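Local coordinates for protein botulinum neurotoxin type C1 (Clostridium botulinum, PDB 3R4S) that binds sialic acid at two sites in its ganglioside-recognising heavy-chain fragment, through which the neurotoxin probably attaches to nerve cells before entry, at residues G59-T64 against I186-N191; I84-W89 against I110-N115; F119-N124 against I180-T185; M254-Y259 against T422-V427. All coordinates share one frame; numbering follows the deposited sequence.

In the fold
The four contacts illustrate how one chain closes two different beta folds. Contacts 1, 2 and 3 all belong to the jelly-roll-like N-terminal half and share one of its sheets; contact 4 lies in the C-terminal beta-trefoil, its centre about 36 Å from that of contact 1. Contacts 1 and 4 are antiparallel strand pairs, but contact 1 has one face of partly exposed polar and charged side chains, whereas contact 4 is buried and aromatic. Contacts 2 and 3, also buried, rely mainly on side chains: contact 2 spans the sandwich interior, and contact 3 lays a loop on a strand. That loop runs directly into strand 185-192 of contact 1, where T185 packs on I62.

Contact 1 (G59-T64 against I186-N191); sequences GKVIVT and ITFEIN
V61 and V63 pair with F188 and I186 along two antiparallel strands, 4.7 Å apart at closest approach. Each pair exchanges two backbone hydrogen bonds, and the V63 N to I186 O bond (2.8 Å) is nearly straight at 173°. The face carrying these four residues is the tight one. F188 turns CG anti to its carbonyl carbon (chi1 -58°), which lays the ring along the neighbouring strand: V61 O lies in the ring plane at its edge, 3.5 Å from CD2, and V63 CG2 reaches CE2 at 3.9 Å. Beyond the pair, F49 and F213 meet the same ring edge to face. The other face, with K60, I62, T187 and E189, is partly exposed and looser. There the extended K60 chain passes obliquely over the E189 carboxylate, its CE 3.7 Å from OE1, yet NZ stops 4.4 Å from OE1, too far for a salt bridge. N191 ND2 instead donates to E189 OE1 from above the carboxylate plane. Past the last direct bond a water links G59 O to I190 N. One face turned to the hydrophobic interior and the other partly exposed is expected of a sheet in a beta-sandwich, here the jelly-roll-like N-terminal half.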
loop_
_atom_site.group_PDB
_atom_site.type_symbol
_atom_site.label_atom_id
_atom_site.label_comp_id
_atom_site.label_asym_id
_atom_site.label_seq_id
_atom_site.Cartn_x
_atom_site.Cartn_y
_atom_site.Cartn_z
ATOM N N GLY A 59 -17.808 5.876 13.830
ATOM C CA GLY A 59 -17.347 7.209 13.508
ATOM C C GLY A 59 -18.017 7.813 12.290
ATOM O O GLY A 59 -18.361 7.128 11.325
ATOM N N LYS A 60 -18.171 9.127 12.340
ATOM C CA LYS A 60 -18.819 9.884 11.291
ATOM C C LYS A 60 -18.078 11.224 11.235
ATOM O O LYS A 60 -17.982 11.917 12.243
ATOM C CB LYS A 60 -20.292 10.084 11.688
ATOM C CG LYS A 60 -21.221 10.611 10.620
ATOM C CD LYS A 60 -22.669 10.659 11.152
ATOM C CE LYS A 60 -23.630 11.192 10.106
ATOM N NZ LYS A 60 -25.027 11.346 10.628
ATOM N N VAL A 61 -17.521 11.575 10.077
ATOM C CA VAL A 61 -16.923 12.891 9.904
ATOM C C VAL A 61 -17.755 13.658 8.890
ATOM O O VAL A 61 -17.930 13.204 7.765
ATOM C CB VAL A 61 -15.468 12.814 9.415
ATOM C CG1 VAL A 61 -14.927 14.212 9.122
ATOM C CG2 VAL A 61 -14.583 12.091 10.434
ATOM N N ILE A 62 -18.275 14.814 9.293
ATOM C CA ILE A 62 -19.143 15.593 8.428
ATOM C C ILE A 62 -18.480 16.906 8.021
ATOM O O ILE A 62 -18.127 17.716 8.877
ATOM C CB ILE A 62 -20.462 15.916 9.132
ATOM C CG1 ILE A 62 -21.102 14.642 9.682
ATOM C CG2 ILE A 62 -21.401 16.638 8.192
ATOM C CD1 ILE A 62 -22.338 14.906 10.498
ATOM N N VAL A 63 -18.303 17.106 6.715
ATOM C CA VAL A 63 -17.746 18.356 6.197
ATOM C C VAL A 63 -18.877 19.173 5.587
ATOM O O VAL A 63 -19.607 18.682 4.715
ATOM C CB VAL A 63 -16.684 18.110 5.113
ATOM C CG1 VAL A 63 -16.137 19.432 4.592
ATOM C CG2 VAL A 63 -15.553 17.231 5.647
ATOM N N THR A 64 -19.038 20.408 6.055
ATOM C CA THR A 64 -20.054 21.304 5.508
ATOM C C THR A 64 -19.376 22.481 4.834
ATOM O O THR A 64 -18.822 23.364 5.491
ATOM C CB THR A 64 -21.028 21.794 6.584
ATOM O OG1 THR A 64 -21.622 20.662 7.225
ATOM C CG2 THR A 64 -22.131 22.664 5.965
ATOM N N ILE A 186 -20.394 16.746 2.857
ATOM C CA ILE A 186 -19.737 15.477 2.601
ATOM C C ILE A 186 -19.653 14.688 3.892
ATOM O O ILE A 186 -19.204 15.210 4.914
ATOM C CB ILE A 186 -18.306 15.677 2.073
ATOM C CG1 ILE A 186 -18.311 16.569 0.839
ATOM C CG2 ILE A 186 -17.646 14.330 1.794
ATOM C CD1 ILE A 186 -16.932 16.938 0.364
ATOM N N THR A 187 -20.067 13.422 3.839
ATOM C CA THR A 187 -20.126 12.588 5.035
ATOM C C THR A 187 -19.275 11.328 4.901
ATOM O O THR A 187 -19.581 10.438 4.100
ATOM C CB THR A 187 -21.574 12.173 5.355
ATOM O OG1 THR A 187 -22.394 13.342 5.438
ATOM C CG2 THR A 187 -21.634 11.430 6.681
ATOM N N PHE A 188 -18.197 11.279 5.674
ATOM C CA PHE A 188 -17.375 10.092 5.791
ATOM C C PHE A 188 -17.974 9.195 6.870
ATOM O O PHE A 188 -17.994 9.544 8.044
ATOM C CB PHE A 188 -15.938 10.457 6.167
ATOM C CG PHE A 188 -15.265 11.386 5.188
ATOM C CD1 PHE A 188 -14.308 10.906 4.295
ATOM C CD2 PHE A 188 -15.578 12.743 5.169
ATOM C CE1 PHE A 188 -13.671 11.764 3.394
ATOM C CE2 PHE A 188 -14.955 13.609 4.265
ATOM C CZ PHE A 188 -14.003 13.116 3.377
ATOM N N GLU A 189 -18.455 8.030 6.463
ATOM C CA GLU A 189 -19.010 7.063 7.397
ATOM C C GLU A 189 -19.218 5.773 6.636
ATOM O O GLU A 189 -19.673 5.798 5.487
ATOM C CB GLU A 189 -20.351 7.555 7.959
ATOM C CG GLU A 189 -20.964 6.632 9.000
ATOM C CD GLU A 189 -22.297 7.131 9.561
ATOM O OE1 GLU A 189 -23.052 7.815 8.833
ATOM O OE2 GLU A 189 -22.589 6.824 10.738
ATOM N N ILE A 190 -18.879 4.646 7.259
ATOM C CA ILE A 190 -19.049 3.356 6.595
ATOM C C ILE A 190 -20.461 2.830 6.820
ATOM O O ILE A 190 -20.768 2.304 7.888
ATOM C CB ILE A 190 -18.011 2.324 7.085
ATOM C CG1 ILE A 190 -16.602 2.920 6.993
ATOM C CG2 ILE A 190 -18.140 1.045 6.267
ATOM C CD1 ILE A 190 -15.496 2.108 7.735
ATOM N N ASN A 191 -21.318 3.005 5.817
ATOM C CA ASN A 191 -22.732 2.644 5.910
ATOM C C ASN A 191 -23.102 1.513 4.959
ATOM O O ASN A 191 -23.136 1.689 3.740
ATOM C CB ASN A 191 -23.614 3.861 5.606
ATOM C CG ASN A 191 -23.474 4.958 6.654
ATOM O OD1 ASN A 191 -23.277 4.674 7.835
ATOM N ND2 ASN A 191 -23.578 6.216 6.227
HETATM O O HOH W 1 -18.170 4.707 9.986
#

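Contact 2 (I84-W89 against I110-N115); sequences IRINKW and IGIISN
I86 and W89 face I112 and the S114-N115 turn across the interior of a jelly-roll-like beta-sandwich, so this is a contact between its two sheets rather than a pairing of neighbouring strands. Early in the first segment, I84 points its side chain inward beside I98, but the direct touch begins at I86. R85, between them, alternates to the outer face of its sheet, where it makes a cation-pi contact with W209. I86 and I112 reach toward each other tip to tip, with their CD1 methyls 4.1 Å apart. On the I112 side, CG1 sits between the backbone N and the carbonyl carbon (chi1 53°), the crowded position, and this carries CD1 across the interior to I86 while CG2 is left on the side of the tryptophan. After a cis peptide bond before K88, the strand gives way to a loop and W89 turns back into the core. Its indole extends to the second segment, bringing CZ2 within 4.4 Å of I112 CG2 and 3.7 Å of the backbone carbon N115 C. Y135 meets the tryptophan ring edge to face, and Y135 O also accepts from N115 ND2, tying together the surroundings of the turn. The polar edge of the buried indole is satisfied by backbone: W89 NE1 donates to S114 O at 2.7 Å, the acceptor lying 22° out of the ring plane and the N-H bent to 137°.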
loop_
_atom_site.group_PDB
_atom_site.type_symbol
_atom_site.label_atom_id
_atom_site.label_comp_id
_atom_site.label_asym_id
_atom_site.label_seq_id
_atom_site.Cartn_x
_atom_site.Cartn_y
_atom_site.Cartn_z
ATOM N N ILE A 84 -6.521 6.519 0.944
ATOM C CA ILE A 84 -7.472 5.661 1.619
ATOM C C ILE A 84 -6.887 4.282 1.847
ATOM O O ILE A 84 -6.090 3.786 1.046
ATOM C CB ILE A 84 -8.791 5.530 0.816
ATOM C CG1 ILE A 84 -9.724 4.516 1.496
ATOM C CG2 ILE A 84 -8.519 5.102 -0.644
ATOM C CD1 ILE A 84 -11.137 4.491 0.891
ATOM N N ARG A 85 -7.265 3.671 2.960
ATOM C CA ARG A 85 -6.922 2.279 3.221
ATOM C C ARG A 85 -8.164 1.571 3.758
ATOM O O ARG A 85 -8.899 2.140 4.572
ATOM C CB ARG A 85 -5.789 2.178 4.251
ATOM C CG ARG A 85 -5.272 0.751 4.454
ATOM C CD ARG A 85 -4.160 0.658 5.529
ATOM N NE ARG A 85 -3.898 -0.749 5.820
ATOM C CZ ARG A 85 -3.746 -1.268 7.034
ATOM N NH1 ARG A 85 -3.800 -0.500 8.124
ATOM N NH2 ARG A 85 -3.510 -2.565 7.153
ATOM N N ILE A 86 -8.389 0.338 3.305
ATOM C CA ILE A 86 -9.499 -0.488 3.783
ATOM C C ILE A 86 -8.966 -1.810 4.318
ATOM O O ILE A 86 -8.164 -2.477 3.656
ATOM C CB ILE A 86 -10.504 -0.826 2.646
ATOM C CG1 ILE A 86 -10.926 0.429 1.862
ATOM C CG2 ILE A 86 -11.744 -1.540 3.203
ATOM C CD1 ILE A 86 -11.892 1.267 2.609
ATOM N N ASN A 87 -9.417 -2.202 5.502
ATOM C CA ASN A 87 -9.060 -3.520 6.039
ATOM C C ASN A 87 -10.255 -4.136 6.754
ATOM O O ASN A 87 -10.869 -3.491 7.596
ATOM C CB ASN A 87 -7.885 -3.414 7.013
ATOM C CG ASN A 87 -7.319 -4.782 7.402
ATOM O OD1 ASN A 87 -6.893 -5.557 6.550
ATOM N ND2 ASN A 87 -7.306 -5.070 8.695
ATOM N N LYS A 88 -10.615 -5.368 6.417
ATOM C CA LYS A 88 -9.965 -6.178 5.403
ATOM C C LYS A 88 -10.852 -6.170 4.150
ATOM O O LYS A 88 -12.002 -6.610 4.180
ATOM C CB LYS A 88 -9.803 -7.597 5.958
ATOM C CG LYS A 88 -9.061 -8.602 5.083
ATOM C CD LYS A 88 -9.041 -9.979 5.782
ATOM C CE LYS A 88 -8.366 -11.064 4.928
ATOM N NZ LYS A 88 -8.404 -12.425 5.555
ATOM N N TRP A 89 -10.322 -5.635 3.055
ATOM C CA TRP A 89 -11.089 -5.482 1.826
ATOM C C TRP A 89 -11.118 -6.796 1.037
ATOM O O TRP A 89 -10.426 -6.954 0.033
ATOM C CB TRP A 89 -10.509 -4.344 0.977
ATOM C CG TRP A 89 -11.354 -3.963 -0.212
ATOM C CD1 TRP A 89 -12.580 -4.465 -0.550
ATOM C CD2 TRP A 89 -11.026 -2.993 -1.221
ATOM N NE1 TRP A 89 -13.033 -3.869 -1.711
ATOM C CE2 TRP A 89 -12.092 -2.969 -2.143
ATOM C CE3 TRP A 89 -9.928 -2.151 -1.437
ATOM C CZ2 TRP A 89 -12.095 -2.129 -3.264
ATOM C CZ3 TRP A 89 -9.930 -1.318 -2.555
ATOM C CH2 TRP A 89 -11.004 -1.313 -3.450
ATOM N N ILE A 110 -19.189 7.971 -3.088
ATOM C CA ILE A 110 -18.180 6.945 -3.291
ATOM C C ILE A 110 -18.485 5.771 -2.383
ATOM O O ILE A 110 -18.765 5.958 -1.201
ATOM C CB ILE A 110 -16.768 7.469 -2.989
ATOM C CG1 ILE A 110 -16.362 8.507 -4.044
ATOM C CG2 ILE A 110 -15.766 6.314 -2.968
ATOM C CD1 ILE A 110 -15.096 9.293 -3.701
ATOM N N GLY A 111 -18.431 4.565 -2.940
ATOM C CA GLY A 111 -18.720 3.357 -2.187
ATOM C C GLY A 111 -17.814 2.206 -2.594
ATOM O O GLY A 111 -17.088 2.283 -3.598
ATOM N N ILE A 112 -17.834 1.148 -1.792
ATOM C CA ILE A 112 -17.097 -0.062 -2.109
ATOM C C ILE A 112 -18.037 -1.270 -2.097
ATOM O O ILE A 112 -18.996 -1.325 -1.317
ATOM C CB ILE A 112 -15.941 -0.303 -1.122
ATOM C CG1 ILE A 112 -16.453 -0.269 0.316
ATOM C CG2 ILE A 112 -14.828 0.738 -1.337
ATOM C CD1 ILE A 112 -15.357 -0.504 1.369
ATOM N N ILE A 113 -17.765 -2.224 -2.981
ATOM C CA ILE A 113 -18.516 -3.474 -3.025
ATOM C C ILE A 113 -17.658 -4.507 -3.742
ATOM O O ILE A 113 -17.006 -4.186 -4.730
ATOM C CB ILE A 113 -19.894 -3.305 -3.706
ATOM C CG1 ILE A 113 -20.737 -4.578 -3.561
ATOM C CG2 ILE A 113 -19.744 -2.915 -5.182
ATOM C CD1 ILE A 113 -22.192 -4.377 -3.993
ATOM N N SER A 114 -17.648 -5.734 -3.230
ATOM C CA SER A 114 -16.733 -6.759 -3.728
ATOM C C SER A 114 -15.333 -6.174 -3.799
ATOM O O SER A 114 -14.837 -5.618 -2.818
ATOM C CB SER A 114 -17.164 -7.263 -5.112
ATOM O OG SER A 114 -18.439 -7.868 -5.044
ATOM N N ASN A 115 -14.716 -6.269 -4.971
ATOM C CA ASN A 115 -13.361 -5.757 -5.167
ATOM C C ASN A 115 -13.334 -4.408 -5.887
ATOM O O ASN A 115 -12.312 -4.035 -6.475
ATOM C CB ASN A 115 -12.494 -6.790 -5.908
ATOM C CG ASN A 115 -13.044 -7.137 -7.279
ATOM O OD1 ASN A 115 -14.223 -7.454 -7.419
ATOM N ND2 ASN A 115 -12.195 -7.055 -8.302
#

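Contact 3 (F119-N124 against I180-T185); sequences FTLKQN and INFSKT
I180, L121 and Q123 carry most of this contact, in which the loop leading into strand 185-192 lies against the end of strand 116-124 in a jelly-roll-like beta-sandwich. I180 meets the strand mainly through its ethyl branch. With CG1 anti to the backbone N (chi1 -175°), that branch lies over the K122 peptide, CG1 3.6 Å from K122 O, while CB approaches Q123 CA at 4.2 Å. A classic beta bulge sets Q123 and N124 together opposite S127, which breaks the regular strand where the loop comes in. The Q123 amide is held from outside the contact: OE1 pairs with S127 OG, and NE2 donates to T178 O, earlier in the same loop. L121 bridges to both hydrophobic residues of the loop, with its CB 4.3 Å from I180 CD1. F182 presents the edge of its ring to leucine, and L121 CD2 lies in the ring plane, 3.9 Å from F182 CE1.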
loop_
_atom_site.group_PDB
_atom_site.type_symbol
_atom_site.label_atom_id
_atom_site.label_comp_id
_atom_site.label_asym_id
_atom_site.label_seq_id
_atom_site.Cartn_x
_atom_site.Cartn_y
_atom_site.Cartn_z
ATOM N N PHE A 119 -17.079 5.474 -7.915
ATOM C CA PHE A 119 -17.471 6.881 -7.859
ATOM C C PHE A 119 -18.731 7.075 -8.671
ATOM O O PHE A 119 -18.821 6.597 -9.798
ATOM C CB PHE A 119 -16.374 7.803 -8.404
ATOM C CG PHE A 119 -16.796 9.246 -8.472
ATOM C CD1 PHE A 119 -16.778 10.043 -7.330
ATOM C CD2 PHE A 119 -17.223 9.799 -9.671
ATOM C CE1 PHE A 119 -17.179 11.386 -7.380
ATOM C CE2 PHE A 119 -17.629 11.130 -9.736
ATOM C CZ PHE A 119 -17.614 11.924 -8.582
ATOM N N THR A 120 -19.702 7.777 -8.103
ATOM C CA THR A 120 -20.989 7.957 -8.763
ATOM C C THR A 120 -21.441 9.412 -8.799
ATOM O O THR A 120 -21.424 10.106 -7.772
ATOM C CB THR A 120 -22.082 7.163 -8.047
ATOM O OG1 THR A 120 -21.678 5.793 -7.938
ATOM C CG2 THR A 120 -23.390 7.250 -8.818
ATOM N N LEU A 121 -21.822 9.880 -9.984
ATOM C CA LEU A 121 -22.601 11.109 -10.095
ATOM C C LEU A 121 -24.070 10.706 -10.043
ATOM O O LEU A 121 -24.517 9.885 -10.847
ATOM C CB LEU A 121 -22.304 11.835 -11.404
ATOM C CG LEU A 121 -20.969 12.582 -11.512
ATOM C CD1 LEU A 121 -20.897 13.315 -12.831
ATOM C CD2 LEU A 121 -20.773 13.563 -10.364
ATOM N N LYS A 122 -24.814 11.245 -9.085
ATOM C CA LYS A 122 -26.233 10.931 -8.990
ATOM C C LYS A 122 -27.073 12.102 -9.486
ATOM O O LYS A 122 -27.179 13.136 -8.820
ATOM C CB LYS A 122 -26.624 10.566 -7.560
ATOM C CG LYS A 122 -28.064 10.076 -7.436
ATOM C CD LYS A 122 -28.432 9.813 -5.989
ATOM C CE LYS A 122 -29.842 9.249 -5.855
ATOM N NZ LYS A 122 -29.830 7.778 -5.855
ATOM N N GLN A 123 -27.652 11.941 -10.672
ATOM C CA GLN A 123 -28.443 13.006 -11.273
ATOM C C GLN A 123 -29.758 13.197 -10.536
ATOM O O GLN A 123 -30.125 14.313 -10.185
ATOM C CB GLN A 123 -28.705 12.724 -12.750
ATOM C CG GLN A 123 -29.624 13.737 -13.404
ATOM C CD GLN A 123 -29.885 13.423 -14.866
ATOM O OE1 GLN A 123 -29.632 12.314 -15.329
ATOM N NE2 GLN A 123 -30.386 14.408 -15.603
ATOM N N ASN A 124 -30.463 12.095 -10.312
ATOM C CA ASN A 124 -31.743 12.116 -9.612
ATOM C C ASN A 124 -32.014 10.688 -9.161
ATOM O O ASN A 124 -31.158 9.820 -9.338
ATOM C CB ASN A 124 -32.860 12.629 -10.533
ATOM C CG ASN A 124 -32.927 11.865 -11.843
ATOM O OD1 ASN A 124 -32.970 10.630 -11.849
ATOM N ND2 ASN A 124 -32.911 12.591 -12.960
ATOM N N ILE A 180 -28.820 17.944 -12.139
ATOM C CA ILE A 180 -27.996 17.449 -11.041
ATOM C C ILE A 180 -27.722 18.609 -10.081
ATOM O O ILE A 180 -27.517 19.749 -10.497
ATOM C CB ILE A 180 -26.666 16.796 -11.510
ATOM C CG1 ILE A 180 -25.920 16.181 -10.314
ATOM C CG2 ILE A 180 -25.789 17.804 -12.225
ATOM C CD1 ILE A 180 -24.805 15.244 -10.696
ATOM N N ASN A 181 -27.744 18.318 -8.792
ATOM C CA ASN A 181 -27.592 19.353 -7.784
ATOM C C ASN A 181 -26.538 18.905 -6.782
ATOM O O ASN A 181 -26.706 17.880 -6.136
ATOM C CB ASN A 181 -28.930 19.575 -7.085
ATOM C CG ASN A 181 -29.028 20.940 -6.444
ATOM O OD1 ASN A 181 -28.563 21.148 -5.321
ATOM N ND2 ASN A 181 -29.642 21.886 -7.157
ATOM N N PHE A 182 -25.441 19.651 -6.677
ATOM C CA PHE A 182 -24.359 19.247 -5.781
ATOM C C PHE A 182 -24.573 19.746 -4.360
ATOM O O PHE A 182 -24.894 20.910 -4.132
ATOM C CB PHE A 182 -22.996 19.674 -6.325
ATOM C CG PHE A 182 -22.581 18.902 -7.542
ATOM C CD1 PHE A 182 -22.143 17.591 -7.426
ATOM C CD2 PHE A 182 -22.662 19.472 -8.806
ATOM C CE1 PHE A 182 -21.773 16.855 -8.554
ATOM C CE2 PHE A 182 -22.293 18.751 -9.936
ATOM C CZ PHE A 182 -21.852 17.435 -9.809
ATOM N N SER A 183 -24.399 18.834 -3.415
ATOM C CA SER A 183 -24.592 19.104 -1.993
ATOM C C SER A 183 -23.358 19.773 -1.397
ATOM O O SER A 183 -22.239 19.492 -1.807
ATOM C CB SER A 183 -24.851 17.782 -1.273
ATOM O OG SER A 183 -24.842 17.940 0.132
ATOM N N LYS A 184 -23.552 20.649 -0.423
ATOM C CA LYS A 184 -22.407 21.277 0.234
ATOM C C LYS A 184 -21.860 20.360 1.328
ATOM O O LYS A 184 -20.817 20.626 1.911
ATOM C CB LYS A 184 -22.794 22.641 0.823
ATOM C CG LYS A 184 -23.812 22.559 1.946
ATOM C CD LYS A 184 -24.310 23.946 2.346
ATOM C CE LYS A 184 -25.296 23.865 3.511
ATOM N NZ LYS A 184 -25.309 25.113 4.333
ATOM N N THR A 185 -22.568 19.272 1.603
ATOM C CA THR A 185 -22.171 18.394 2.701
ATOM C C THR A 185 -21.513 17.101 2.230
ATOM O O THR A 185 -22.011 16.442 1.317
ATOM C CB THR A 185 -23.382 18.046 3.566
ATOM O OG1 THR A 185 -23.955 19.258 4.066
ATOM C CG2 THR A 185 -22.982 17.165 4.731
#

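Contact 4 (M254-Y259 against T422-V427); sequences MVNIDY and THWGFV
M254, V255 and N256 pair in antiparallel register with F426, G425 and W424, the short strand axes passing 4.6 Å apart at 146°. V255 and G425 exchange two backbone hydrogen bonds, and a third, from I257 N to H423 O (2.9 Å), is almost straight. On the face of M254, N256, W424 and F426, the indole of W424 is sandwiched. M254 CE lies 3.6 Å above one ring face toward the rim, and N256 ND2 sits 3.3 Å above the opposite one. The asparagine amide stands nearly upright on the indole, their planes 87° apart. Its polar atoms are used elsewhere: ND2 donates to S421 O, and OD1 accepts from D258 N in an Asx turn that bends the chain out of the strand. M254 extends with CG anti to the backbone N (chi1 -175°), lying alongside F426 and pointing the same way; SD is 3.8 Å from F426 CE1, an oblique Met-aromatic contact. On the other face V255 CG2 packs over the G425 backbone, 3.5 Å from G425 O. Nearby, I257 CG1 packs on H423 CB at 3.5 Å. I288 of the adjoining strand 288-292 and I371 of strand 367-374 extend the hydrophobic cluster around M254. Pairing of an early strand with the last one, here reinforced by aromatic packing, is how a beta-trefoil closes its barrel.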
loop_
_atom_site.group_PDB
_atom_site.type_symbol
_atom_site.label_atom_id
_atom_site.label_comp_id
_atom_site.label_asym_id
_atom_site.label_seq_id
_atom_site.Cartn_x
_atom_site.Cartn_y
_atom_site.Cartn_z
ATOM N N MET A 254 8.379 -11.870 5.414
ATOM C CA MET A 254 9.087 -11.431 4.227
ATOM C C MET A 254 8.606 -12.268 3.059
ATOM O O MET A 254 8.611 -13.499 3.135
ATOM C CB MET A 254 10.589 -11.606 4.442
ATOM C CG MET A 254 11.469 -11.076 3.321
ATOM S SD MET A 254 13.211 -11.103 3.797
ATOM C CE MET A 254 13.992 -10.714 2.218
ATOM N N VAL A 255 8.185 -11.611 1.984
ATOM C CA VAL A 255 7.655 -12.324 0.826
ATOM C C VAL A 255 8.299 -11.849 -0.466
ATOM O O VAL A 255 8.730 -10.697 -0.591
ATOM C CB VAL A 255 6.130 -12.154 0.698
ATOM C CG1 VAL A 255 5.416 -12.818 1.867
ATOM C CG2 VAL A 255 5.764 -10.673 0.619
ATOM N N ASN A 256 8.378 -12.752 -1.429
ATOM C CA ASN A 256 8.828 -12.387 -2.753
ATOM C C ASN A 256 7.600 -12.119 -3.596
ATOM O O ASN A 256 6.667 -12.926 -3.603
ATOM C CB ASN A 256 9.654 -13.513 -3.367
ATOM C CG ASN A 256 10.347 -13.088 -4.627
ATOM O OD1 ASN A 256 9.774 -13.147 -5.710
ATOM N ND2 ASN A 256 11.587 -12.636 -4.497
ATOM N N ILE A 257 7.590 -10.980 -4.287
ATOM C CA ILE A 257 6.433 -10.567 -5.081
ATOM C C ILE A 257 6.040 -11.621 -6.132
ATOM O O ILE A 257 4.860 -11.789 -6.448
ATOM C CB ILE A 257 6.658 -9.181 -5.740
ATOM C CG1 ILE A 257 6.839 -8.106 -4.663
ATOM C CG2 ILE A 257 5.489 -8.813 -6.670
ATOM C CD1 ILE A 257 5.771 -8.127 -3.574
ATOM N N ASP A 258 7.026 -12.335 -6.660
ATOM C CA ASP A 258 6.759 -13.419 -7.612
ATOM C C ASP A 258 6.192 -14.680 -6.955
ATOM O O ASP A 258 5.754 -15.590 -7.650
ATOM C CB ASP A 258 8.033 -13.786 -8.379
ATOM C CG ASP A 258 8.241 -12.926 -9.612
ATOM O OD1 ASP A 258 7.343 -12.117 -9.918
ATOM O OD2 ASP A 258 9.291 -13.066 -10.275
ATOM N N TYR A 259 6.198 -14.731 -5.626
ATOM C CA TYR A 259 5.783 -15.936 -4.912
ATOM C C TYR A 259 4.999 -15.621 -3.648
ATOM O O TYR A 259 5.378 -16.050 -2.554
ATOM C CB TYR A 259 7.008 -16.779 -4.549
ATOM C CG TYR A 259 7.648 -17.432 -5.753
ATOM C CD1 TYR A 259 7.190 -18.658 -6.226
ATOM C CD2 TYR A 259 8.701 -16.823 -6.419
ATOM C CE1 TYR A 259 7.769 -19.270 -7.333
ATOM C CE2 TYR A 259 9.292 -17.425 -7.530
ATOM C CZ TYR A 259 8.822 -18.651 -7.977
ATOM O OH TYR A 259 9.391 -19.259 -9.080
ATOM N N THR A 422 13.121 -9.861 -7.913
ATOM C CA THR A 422 14.002 -9.174 -6.969
ATOM C C THR A 422 13.218 -8.244 -6.053
ATOM O O THR A 422 13.805 -7.457 -5.299
ATOM C CB THR A 422 15.094 -8.334 -7.670
ATOM O OG1 THR A 422 14.495 -7.244 -8.396
ATOM C CG2 THR A 422 15.916 -9.194 -8.620
ATOM N N HIS A 423 11.894 -8.325 -6.140
ATOM C CA HIS A 423 11.023 -7.464 -5.353
ATOM C C HIS A 423 10.564 -8.182 -4.095
ATOM O O HIS A 423 9.963 -9.256 -4.165
ATOM C CB HIS A 423 9.804 -7.009 -6.174
ATOM C CG HIS A 423 10.152 -6.166 -7.359
ATOM N ND1 HIS A 423 9.196 -5.475 -8.097
ATOM C CD2 HIS A 423 11.336 -5.877 -7.948
ATOM C CE1 HIS A 423 9.778 -4.820 -9.072
ATOM N NE2 HIS A 423 11.090 -5.045 -9.008
ATOM N N TRP A 424 10.836 -7.564 -2.949
ATOM C CA TRP A 424 10.548 -8.155 -1.650
ATOM C C TRP A 424 9.584 -7.294 -0.856
ATOM O O TRP A 424 9.813 -6.095 -0.693
ATOM C CB TRP A 424 11.857 -8.304 -0.852
ATOM C CG TRP A 424 12.819 -9.219 -1.528
ATOM C CD1 TRP A 424 13.839 -8.867 -2.378
ATOM C CD2 TRP A 424 12.844 -10.648 -1.440
ATOM N NE1 TRP A 424 14.510 -9.997 -2.811
ATOM C CE2 TRP A 424 13.914 -11.101 -2.252
ATOM C CE3 TRP A 424 12.071 -11.589 -0.749
ATOM C CZ2 TRP A 424 14.219 -12.449 -2.393
ATOM C CZ3 TRP A 424 12.377 -12.931 -0.892
ATOM C CH2 TRP A 424 13.445 -13.349 -1.702
ATOM N N GLY A 425 8.525 -7.909 -0.345
ATOM C CA GLY A 425 7.572 -7.214 0.501
ATOM C C GLY A 425 7.692 -7.652 1.946
ATOM O O GLY A 425 8.228 -8.717 2.249
ATOM N N PHE A 426 7.176 -6.831 2.847
ATOM C CA PHE A 426 7.244 -7.116 4.269
ATOM C C PHE A 426 5.882 -6.937 4.892
ATOM O O PHE A 426 5.413 -5.805 5.028
ATOM C CB PHE A 426 8.250 -6.178 4.944
ATOM C CG PHE A 426 9.659 -6.410 4.504
ATOM C CD1 PHE A 426 10.419 -7.416 5.088
ATOM C CD2 PHE A 426 10.216 -5.654 3.490
ATOM C CE1 PHE A 426 11.721 -7.664 4.673
ATOM C CE2 PHE A 426 11.526 -5.890 3.067
ATOM C CZ PHE A 426 12.279 -6.890 3.658
ATOM N N VAL A 427 5.248 -8.051 5.260
ATOM C CA VAL A 427 3.917 -8.016 5.862
ATOM C C VAL A 427 4.001 -7.984 7.383
ATOM O O VAL A 427 4.518 -8.911 7.997
ATOM C CB VAL A 427 3.070 -9.222 5.456
ATOM C CG1 VAL A 427 1.673 -9.079 6.025
ATOM C CG2 VAL A 427 3.021 -9.359 3.945
#